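PDB 3D72: vivid PAS protein VVD from Neurospora crassa, which binds a flavin-adenine dinucleotide and acts as a blue-light photoreceptor of the LOV class, forming a rapidly exchanging dimer when activated by light. Local coordinates for residues M13-L16 against I17-M20; Y63-A66 against E67-R71; T99-K102 against A103-N107. The protein carries 1 engineered substitution. All coordinates share one frame; numbering follows the deposited sequence.

In the fold
Following the chain from its N terminus, three short-range contacts come in series; none closes a long loop, and none encloses or crosses another. Contact 1 is two turns of helix 12-21, which lies against strands 38-42, 123-134 and 140-146 of the five-stranded antiparallel sheet. Contact 2 forms the start and exit of the short helix 65-68, which packs beside helix 55-61. Contact 3, the end of helix 94-106, touches the flavin-adenine dinucleotide and packs on strands 110-117 and 123-134. Contacts 2 and 3 lie on opposite sides of the chain's centre, their own centres about 23 Å apart. Local bonding of the same kind recurs on the helix laid against the sheet, at a short capped helix and beside the cofactor.

Contact 1 of 3, residues M13-L16 against I17-M20; sequences MGYL and IQIM
Helix 12-21, which lies against the sheet of the PAS fold, is continued from M13-L16 into I17-M20 by four successive i to i+4 backbone bonds. I17 N donates to M13 O at 3.0 Å, and Q18 N, I19 N and M20 N repeat the step onto G14 O, Y15 O and L16 O. The last of these is the straightest, with 169° at the hydrogen.

Side chains of the later turn also lie close to carbonyl oxygens of the earlier one. I17 turns CG1 back beside its own backbone N (chi1 -70°), which sets that methylene 3.4 Å from M13 O. I19 does the same two residues further on, its CG1 3.2 Å from Y15 O. M20 reaches back in another way: its chain bends at the last torsion (chi3 -87°), so that the methyl CE comes 3.5 Å from L16 O and 4.3 Å from L16 CB. Y15 and Q18 run side by side and point the same way, both touching V133 of strand 123-134.

The surroundings explain the sidedness. L16 is buried against L38, M144 and F146 of the sheet and V32 and T34 of the loop before it, while I19 meets I131 and M144. On the other flank M20 packs on M20 of the second subunit, and I17 on D33 of that subunit.

The chemistry implies a division of labour: most of the backbone bonding here is internal to the helix, with the side chains of D11, N21 and R22 taking up G14 N, I17 O and I19 O, while side chains that are largely apolar pack it on the sheet and, through M13, I17 and M20, on the second subunit.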
# COMPACT_ATOMS: atom_id res chain seq x y z
N MET A 13 -2.24 -3.22 5.22
CA MET A 13 -1.79 -2.14 4.33
C MET A 13 -0.32 -2.28 3.97
O MET A 13 0.06 -2.15 2.79
CB MET A 13 -2.03 -0.77 4.96
CG MET A 13 -3.49 -0.43 5.11
SD MET A 13 -3.74 1.34 5.40
CE MET A 13 -3.39 1.43 7.11
N GLY A 14 0.52 -2.56 4.98
CA GLY A 14 1.93 -2.71 4.72
C GLY A 14 2.19 -3.85 3.76
O GLY A 14 3.07 -3.76 2.90
N TYR A 15 1.43 -4.93 3.91
CA TYR A 15 1.61 -6.09 3.04
C TYR A 15 1.15 -5.81 1.62
O TYR A 15 1.75 -6.32 0.67
CB TYR A 15 0.87 -7.31 3.62
CG TYR A 15 1.40 -7.73 4.97
CD1 TYR A 15 2.72 -7.48 5.35
CD2 TYR A 15 0.57 -8.40 5.88
CE1 TYR A 15 3.21 -7.88 6.60
CE2 TYR A 15 1.05 -8.81 7.13
CZ TYR A 15 2.36 -8.55 7.48
OH TYR A 15 2.82 -8.94 8.72
N LEU A 16 0.10 -5.01 1.46
CA LEU A 16 -0.36 -4.66 0.11
C LEU A 16 0.72 -3.81 -0.56
O LEU A 16 1.02 -3.99 -1.74
CB LEU A 16 -1.68 -3.89 0.17
CG LEU A 16 -2.91 -4.74 0.52
CD1 LEU A 16 -4.06 -3.82 0.92
CD2 LEU A 16 -3.31 -5.60 -0.68
N ILE A 17 1.32 -2.89 0.20
CA ILE A 17 2.39 -2.06 -0.34
C ILE A 17 3.57 -2.95 -0.71
O ILE A 17 4.18 -2.80 -1.77
CB ILE A 17 2.82 -0.98 0.69
CG1 ILE A 17 1.70 0.05 0.84
CG2 ILE A 17 4.11 -0.30 0.26
CD1 ILE A 17 1.86 0.96 2.05
N GLN A 18 3.87 -3.91 0.15
CA GLN A 18 4.98 -4.83 -0.11
C GLN A 18 4.74 -5.58 -1.42
O GLN A 18 5.66 -5.73 -2.24
CB GLN A 18 5.10 -5.82 1.04
CG GLN A 18 6.15 -6.89 0.82
CD GLN A 18 6.14 -7.93 1.91
OE1 GLN A 18 5.93 -7.61 3.09
NE2 GLN A 18 6.38 -9.18 1.53
N ILE A 19 3.51 -6.05 -1.61
CA ILE A 19 3.17 -6.80 -2.82
C ILE A 19 3.30 -5.93 -4.07
O ILE A 19 3.92 -6.34 -5.05
CB ILE A 19 1.75 -7.39 -2.73
CG1 ILE A 19 1.75 -8.52 -1.69
CG2 ILE A 19 1.30 -7.91 -4.10
CD1 ILE A 19 0.38 -9.05 -1.33
N MET A 20 2.73 -4.72 -4.03
CA MET A 20 2.82 -3.85 -5.20
C MET A 20 4.24 -3.38 -5.51
O MET A 20 4.53 -3.00 -6.64
CB MET A 20 1.91 -2.63 -5.02
CG MET A 20 0.42 -2.98 -5.12
SD MET A 20 -0.63 -1.53 -5.04
CE MET A 20 -0.82 -1.39 -3.22

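Contact 2 of 3, residues Y63-A66 against E67-R71; sequences YSNA and EVLGR
S64 and E67 face each other in a capping box at the start of helix 65-68. The E67 chain, extended beyond CG, brings its carboxylate back over the first turn, where OE1 accepts S64 N through its anti lone pair at 3.0 Å. In return S64 OG, tucked between its own backbone N and carbonyl carbon (chi1 64°), weakly accepts E67 N at 3.3 Å. The other oxygen, E67 OE2, forms a salt bridge with K119, so the carboxylate is gripped at both ends.

Y63 crosses E67 at about a right angle, ring and carboxylate planes 60° apart, and its CB rests on V68 CG1 at 3.5 Å. The ring goes on to meet F75 edge-to-face. N65 and L69 cross obliquely, with N65 OD1 3.3 Å from L69 CD1. The backbone oxygen N65 O takes two donors, L69 N nearly in line with the carbonyl and V68 N from above its plane.

The chain then leaves through a type II beta turn, V68 to R71, with G70 at positive phi, and R71 NH2 returns to E67 O. One water donates to A66 O at 2.8 Å and to L69 O at 2.9 Å.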
# COMPACT_ATOMS: atom_id res chain seq x y z
N TYR A 63 -20.11 -15.90 3.81
CA TYR A 63 -19.73 -16.37 5.14
C TYR A 63 -19.34 -15.19 6.03
O TYR A 63 -18.95 -14.14 5.53
CB TYR A 63 -18.54 -17.34 5.05
CG TYR A 63 -18.87 -18.69 4.45
CD1 TYR A 63 -18.67 -18.95 3.09
CD2 TYR A 63 -19.37 -19.72 5.24
CE1 TYR A 63 -18.94 -20.20 2.54
CE2 TYR A 63 -19.65 -20.96 4.71
CZ TYR A 63 -19.44 -21.20 3.37
OH TYR A 63 -19.72 -22.45 2.86
N SER A 64 -19.46 -15.36 7.34
CA SER A 64 -19.11 -14.30 8.29
C SER A 64 -17.67 -14.48 8.78
O SER A 64 -17.05 -15.51 8.53
CB SER A 64 -20.04 -14.36 9.50
OG SER A 64 -19.84 -15.58 10.20
N ASN A 65 -17.14 -13.47 9.47
CA ASN A 65 -15.79 -13.55 10.00
C ASN A 65 -15.65 -14.77 10.90
O ASN A 65 -14.67 -15.51 10.82
CB ASN A 65 -15.46 -12.30 10.82
CG ASN A 65 -14.49 -11.37 10.11
OD1 ASN A 65 -13.41 -11.79 9.69
ND2 ASN A 65 -14.87 -10.11 9.99
N ALA A 66 -16.64 -14.98 11.77
CA ALA A 66 -16.63 -16.11 12.70
C ALA A 66 -16.58 -17.45 11.98
O ALA A 66 -16.00 -18.42 12.48
CB ALA A 66 -17.85 -16.05 13.60
N GLU A 67 -17.19 -17.51 10.80
CA GLU A 67 -17.22 -18.74 10.02
C GLU A 67 -15.97 -19.01 9.20
O GLU A 67 -15.71 -20.16 8.86
CB GLU A 67 -18.43 -18.74 9.09
CG GLU A 67 -19.76 -18.87 9.82
CD GLU A 67 -20.94 -18.80 8.87
OE1 GLU A 67 -20.98 -17.87 8.04
OE2 GLU A 67 -21.82 -19.68 8.96
N VAL A 68 -15.19 -17.98 8.89
CA VAL A 68 -13.99 -18.22 8.08
C VAL A 68 -12.67 -18.18 8.83
O VAL A 68 -11.76 -18.94 8.51
CB VAL A 68 -13.92 -17.23 6.88
CG1 VAL A 68 -15.23 -17.27 6.10
CG2 VAL A 68 -13.62 -15.83 7.37
N LEU A 69 -12.56 -17.32 9.84
CA LEU A 69 -11.32 -17.21 10.60
C LEU A 69 -10.89 -18.50 11.29
O LEU A 69 -11.70 -19.18 11.93
CB LEU A 69 -11.45 -16.10 11.65
CG LEU A 69 -10.96 -14.69 11.29
CD1 LEU A 69 -11.35 -14.31 9.87
CD2 LEU A 69 -11.53 -13.71 12.31
N GLY A 70 -9.61 -18.83 11.16
CA GLY A 70 -9.09 -20.02 11.81
C GLY A 70 -9.16 -21.30 10.99
O GLY A 70 -8.71 -22.35 11.44
N ARG A 71 -9.73 -21.21 9.80
CA ARG A 71 -9.88 -22.37 8.93
C ARG A 71 -9.03 -22.23 7.68
O ARG A 71 -8.63 -21.13 7.33
CB ARG A 71 -11.34 -22.52 8.50
CG ARG A 71 -12.34 -22.53 9.65
CD ARG A 71 -13.77 -22.34 9.16
NE ARG A 71 -14.22 -23.42 8.28
CZ ARG A 71 -15.45 -23.51 7.77
NH1 ARG A 71 -15.76 -24.53 6.98
NH2 ARG A 71 -16.36 -22.59 8.05
O HOH W 1 -14.34 -20.44 11.61

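Contact 3 of 3, residues T99-K102 against A103-N107; sequences TMRK and AIDRN. With FAD (flavin-adenine dinucleotide), chain C.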
# COMPACT_ATOMS: atom_id res chain seq x y z
N THR A 99 -1.78 -27.71 -7.97
CA THR A 99 -1.03 -26.53 -8.40
C THR A 99 -0.96 -25.51 -7.26
O THR A 99 0.09 -24.94 -6.99
CB THR A 99 -1.68 -25.87 -9.63
OG1 THR A 99 -1.48 -26.71 -10.77
CG2 THR A 99 -1.06 -24.50 -9.90
N MET A 100 -2.10 -25.28 -6.59
CA MET A 100 -2.14 -24.33 -5.47
C MET A 100 -1.27 -24.83 -4.33
O MET A 100 -0.47 -24.09 -3.76
CB MET A 100 -3.57 -24.16 -4.95
CG MET A 100 -4.53 -23.44 -5.89
SD MET A 100 -6.12 -23.07 -5.12
CE MET A 100 -6.91 -24.64 -5.17
N ARG A 101 -1.45 -26.10 -3.98
CA ARG A 101 -0.71 -26.70 -2.89
C ARG A 101 0.80 -26.58 -3.06
O ARG A 101 1.51 -26.17 -2.14
CB ARG A 101 -1.11 -28.17 -2.75
CG ARG A 101 -0.83 -28.74 -1.39
CD ARG A 101 -0.41 -30.18 -1.51
NE ARG A 101 0.50 -30.35 -2.63
CZ ARG A 101 1.26 -31.41 -2.84
NH1 ARG A 101 2.06 -31.47 -3.90
NH2 ARG A 101 1.24 -32.41 -1.97
N LYS A 102 1.30 -26.93 -4.25
CA LYS A 102 2.74 -26.87 -4.48
C LYS A 102 3.29 -25.45 -4.44
O LYS A 102 4.37 -25.23 -3.90
CB LYS A 102 3.09 -27.55 -5.80
CG LYS A 102 2.85 -29.06 -5.76
CD LYS A 102 3.43 -29.78 -6.96
CE LYS A 102 2.66 -29.47 -8.22
NZ LYS A 102 3.18 -30.25 -9.38
N ALA A 103 2.55 -24.50 -4.98
CA ALA A 103 2.99 -23.11 -4.99
C ALA A 103 3.08 -22.56 -3.58
O ALA A 103 4.07 -21.95 -3.19
CB ALA A 103 2.04 -22.26 -5.81
N ILE A 104 2.03 -22.78 -2.80
CA ILE A 104 2.01 -22.31 -1.42
C ILE A 104 3.15 -22.94 -0.62
O ILE A 104 3.80 -22.26 0.18
CB ILE A 104 0.66 -22.65 -0.74
CG1 ILE A 104 -0.48 -21.91 -1.44
CG2 ILE A 104 0.71 -22.27 0.75
CD1 ILE A 104 -1.86 -22.31 -0.98
N ASP A 105 3.40 -24.22 -0.84
CA ASP A 105 4.47 -24.92 -0.14
C ASP A 105 5.86 -24.37 -0.46
O ASP A 105 6.76 -24.41 0.39
CB ASP A 105 4.45 -26.41 -0.50
CG ASP A 105 3.36 -27.17 0.23
OD1 ASP A 105 3.18 -28.36 -0.08
OD2 ASP A 105 2.70 -26.59 1.12
N ARG A 106 6.03 -23.86 -1.68
CA ARG A 106 7.31 -23.32 -2.14
C ARG A 106 7.43 -21.80 -2.06
O ARG A 106 8.45 -21.24 -2.47
CB ARG A 106 7.54 -23.72 -3.61
CG ARG A 106 7.54 -25.21 -3.90
CD ARG A 106 7.55 -25.44 -5.41
NE ARG A 106 7.63 -26.85 -5.79
CZ ARG A 106 6.79 -27.79 -5.38
NH1 ARG A 106 5.79 -27.48 -4.56
NH2 ARG A 106 6.92 -29.04 -5.80
N ASN A 107 6.40 -21.15 -1.53
CA ASN A 107 6.39 -19.69 -1.45
C ASN A 107 6.51 -19.11 -2.86
O ASN A 107 7.20 -18.11 -3.07
CB ASN A 107 7.54 -19.16 -0.58
CG ASN A 107 7.34 -19.45 0.89
OD1 ASN A 107 6.21 -19.45 1.38
ND2 ASN A 107 8.43 -19.69 1.60
PA FAD C . -4.69 -31.28 -0.67
O1A FAD C . -5.79 -31.36 0.33
O2A FAD C . -3.45 -32.04 -0.39
O5B FAD C . -5.29 -31.71 -2.08
C5B FAD C . -4.51 -31.77 -3.29
C4B FAD C . -5.36 -32.47 -4.35
O4B FAD C . -4.54 -32.59 -5.53
C3B FAD C . -5.85 -33.89 -3.97
O3B FAD C . -7.23 -34.07 -4.08
C2B FAD C . -5.05 -34.84 -4.86
O2B FAD C . -5.71 -35.97 -5.36
C1B FAD C . -4.45 -33.96 -5.96
N9A FAD C . -3.05 -34.20 -6.23
C8A FAD C . -2.00 -34.09 -5.36
N7A FAD C . -0.83 -34.39 -5.89
C5A FAD C . -1.14 -34.76 -7.18
C6A FAD C . -0.32 -35.19 -8.28
N6A FAD C . 1.01 -35.33 -8.15
N1A FAD C . -0.93 -35.49 -9.47
C2A FAD C . -2.28 -35.34 -9.56
N3A FAD C . -3.15 -34.93 -8.61
C4A FAD C . -2.48 -34.66 -7.40
N1 FAD C . -8.80 -22.19 -2.14
C2 FAD C . -10.04 -21.97 -2.64
O2 FAD C . -10.73 -22.88 -3.13
N3 FAD C . -10.57 -20.67 -2.63
C4 FAD C . -9.92 -19.55 -2.11
O4 FAD C . -10.47 -18.43 -2.16
C4X FAD C . -8.62 -19.78 -1.60
N5 FAD C . -7.91 -18.71 -1.05
C5X FAD C . -6.64 -18.97 -0.55
C6 FAD C . -5.90 -17.89 0.02
C7 FAD C . -4.65 -18.08 0.57
C7M FAD C . -3.93 -16.84 1.13
C8 FAD C . -4.08 -19.37 0.63
C8M FAD C . -2.73 -19.65 1.24
C9 FAD C . -4.81 -20.48 0.06
C9A FAD C . -6.08 -20.30 -0.52
N10 FAD C . -6.85 -21.39 -1.12
C10 FAD C . -8.11 -21.13 -1.60
C1' FAD C . -6.33 -22.78 -1.21
C2' FAD C . -6.48 -23.75 -0.07
O2' FAD C . -6.32 -23.04 1.17
C3' FAD C . -5.44 -24.88 -0.28
O3' FAD C . -4.14 -24.30 -0.26
C4' FAD C . -5.64 -25.64 -1.63
O4' FAD C . -6.88 -26.32 -1.61
C5' FAD C . -4.51 -26.63 -1.93
O5' FAD C . -3.98 -27.21 -0.73
P FAD C . -4.66 -28.44 0.01
O1P FAD C . -4.06 -28.47 1.35
O2P FAD C . -6.13 -28.33 -0.05
O3P FAD C . -4.22 -29.77 -0.77
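M100, R101 and I104 press the inner side of helix 94-106 against the flavin-adenine dinucleotide, with I104 held one turn beyond M100 by its N-H bond to M100 O. M100 lies along the ribityl chain: its SD is 3.9 Å from FAD C1', and a bend at chi3 (-77°) turns CE to 3.9 Å from FAD C4'. I104 pushes the methyl CD1 to 3.1 Å from FAD O3', with the flavin methyl C8M close by. R101 meets the ligand with its aliphatic stem, CG standing 3.6 Å from FAD O5' and CD near the phosphate oxygen O2A. Cutting M100 back to an alanine is likely to open a gap beside the ribityl chain and take from L128 and M130 the side chain they pack on.

Behind this shell, A103 N and D105 N also bond back to T99 O and R101 O. D105 OD1 sits over one face of the R101 guanidinium, 4.2 Å from NE, where the opposite charges probably attract weakly, although no N-H points at the oxygen. On the outer side R106 runs alongside K102 and folds its NH1 back to K102 O at 2.7 Å; R106 N reaches the same oxygen from the opposite face of the carbonyl plane, so two donors grip it near the helix end. T99 and A103 lean on V110 of strand 110-117, and T99 OG1 bonds to N95 O. At N107 a positive phi and weak backbone bonds close the helix in a Schellman motif, ending the long helix that walls the flavin pocket in LOV-type PAS domains.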